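Local atomic coordinates of VESB protease (PDB entry 4LK4), a protein that is a secreted trypsin-like serine protease of Vibrio cholerae, a member of the S1 family that probably cuts peptide bonds within protein chains. Residues A117-G122 and G208-G213. The protein carries 1 engineered substitution. Numbering follows the deposited sequence.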
# COMPACT_ATOMS: atom_id res chain seq x y z
N ALA A 117 -1.66 -16.08 5.24
CA ALA A 117 -1.27 -14.98 4.38
C ALA A 117 -1.50 -15.37 2.91
O ALA A 117 -1.47 -16.53 2.54
CB ALA A 117 0.19 -14.63 4.60
N ILE A 118 -1.76 -14.36 2.09
CA ILE A 118 -1.88 -14.57 0.68
C ILE A 118 -0.49 -14.80 0.08
O ILE A 118 0.50 -14.42 0.65
CB ILE A 118 -2.56 -13.37 0.02
CG1 ILE A 118 -3.15 -13.80 -1.33
CG2 ILE A 118 -1.61 -12.16 -0.08
CD1 ILE A 118 -4.26 -12.86 -1.79
N THR A 119 -0.44 -15.45 -1.06
CA THR A 119 0.78 -15.64 -1.78
C THR A 119 0.73 -14.67 -2.93
O THR A 119 -0.25 -14.62 -3.68
CB THR A 119 0.90 -17.11 -2.26
OG1 THR A 119 0.93 -17.97 -1.12
CG2 THR A 119 2.19 -17.31 -3.08
N LEU A 120 1.78 -13.86 -3.03
CA LEU A 120 1.86 -12.84 -4.05
C LEU A 120 2.44 -13.44 -5.29
O LEU A 120 3.21 -14.38 -5.22
CB LEU A 120 2.74 -11.69 -3.57
CG LEU A 120 2.22 -10.83 -2.42
CD1 LEU A 120 3.14 -9.65 -2.21
CD2 LEU A 120 0.83 -10.33 -2.70
N ALA A 121 2.06 -12.90 -6.44
CA ALA A 121 2.63 -13.37 -7.70
C ALA A 121 4.14 -13.02 -7.79
O ALA A 121 4.59 -12.00 -7.27
CB ALA A 121 1.88 -12.77 -8.87
N GLY A 122 4.89 -13.88 -8.48
CA GLY A 122 6.33 -13.73 -8.65
C GLY A 122 6.63 -12.55 -9.54
O GLY A 122 5.82 -12.16 -10.37
N GLY A 208 -4.18 -21.38 -9.16
CA GLY A 208 -2.99 -21.09 -8.33
C GLY A 208 -3.24 -20.05 -7.25
O GLY A 208 -2.64 -20.08 -6.18
N ARG A 209 -4.13 -19.09 -7.52
CA ARG A 209 -4.60 -18.14 -6.50
C ARG A 209 -3.59 -17.09 -6.08
O ARG A 209 -3.80 -16.41 -5.08
CB ARG A 209 -5.09 -18.84 -5.21
CG ARG A 209 -5.93 -20.09 -5.39
CD ARG A 209 -7.13 -19.87 -6.27
NE ARG A 209 -8.10 -18.97 -5.66
CZ ARG A 209 -9.27 -18.66 -6.23
NH1 ARG A 209 -9.61 -19.18 -7.42
NH2 ARG A 209 -10.09 -17.83 -5.60
N GLU A 210 -2.48 -16.97 -6.79
CA GLU A 210 -1.45 -16.00 -6.42
C GLU A 210 -2.09 -14.62 -6.67
O GLU A 210 -2.82 -14.45 -7.65
CB GLU A 210 -0.17 -16.19 -7.24
CG GLU A 210 0.53 -17.58 -7.15
CD GLU A 210 -0.04 -18.69 -8.08
OE1 GLU A 210 -1.00 -18.49 -8.88
OE2 GLU A 210 0.51 -19.82 -8.02
N GLN A 211 -1.85 -13.66 -5.77
CA GLN A 211 -2.36 -12.32 -5.99
C GLN A 211 -1.54 -11.63 -7.04
O GLN A 211 -0.37 -11.36 -6.84
CB GLN A 211 -2.36 -11.49 -4.72
CG GLN A 211 -2.83 -10.07 -4.96
CD GLN A 211 -3.03 -9.28 -3.66
OE1 GLN A 211 -2.86 -9.79 -2.55
NE2 GLN A 211 -3.42 -8.04 -3.81
N LEU A 212 -2.16 -11.37 -8.18
CA LEU A 212 -1.52 -10.74 -9.30
C LEU A 212 -1.68 -9.22 -9.20
O LEU A 212 -0.89 -8.47 -9.74
CB LEU A 212 -2.20 -11.21 -10.58
CG LEU A 212 -1.70 -10.63 -11.90
CD1 LEU A 212 -0.31 -11.14 -12.22
CD2 LEU A 212 -2.63 -11.02 -13.03
N GLY A 213 -2.73 -8.75 -8.55
CA GLY A 213 -3.05 -7.35 -8.66
C GLY A 213 -3.82 -6.81 -7.49
O GLY A 213 -4.26 -7.58 -6.63
O HOH W 1 -2.72 -16.84 -2.42
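A single beta bridge between Leu120 and Gln211 joins the connector between the two barrels of this chymotrypsin-like fold to a strand of the second barrel. The bonding follows the parallel pattern: both polar backbone atoms of Gln211 are used, while the connector offers one atom from each residue flanking Leu120. Gln211 N reaches Thr119 O at 2.8 Å, nearly straight at 166° and in the plane of that carbonyl. Ala121 N returns a bond to Gln211 O at 2.9 Å, this time from above the carbonyl plane. The touching parts diverge by 55°, and on the N-terminal side of the bridge a water accepts from Thr119 N and donates to Arg209 O.

Methyls of Ile118 and Leu120 cover the side chain of Gln211. Its CG stands anti to the backbone N (chi1 177°) and the chain continues extended, lying alongside Leu120 and pointing the same way, while Ile118 crosses it at about a right angle. Ile118 CD1 comes within 3.5 Å of Gln211 OE1 and Leu120 CD2 also nears that oxygen, both methyls touching CB as well. The buried amide is held at both ends: NE2 donates to Gly213 O at 3.0 Å, close to the amide's own plane, and OE1 is hydrogen-bonded to Ser44 OG, which should fix the rotation of the group. Farther along the connector, Ala121 CB rests 4.3 Å from Leu212 CD1.

Ser44 belongs to strand 39-46 of the first barrel, where Ile118 also bonds through its backbone to Phe45, and Leu120 packs on Leu46 and on Leu52 of strand 50-53. Across the bridge, Leu212 and Gly213 form a classic bulge opposite Ile203 of strand 202-205, while Ala121 O accepts from Arg238, at the start of helix 238-243.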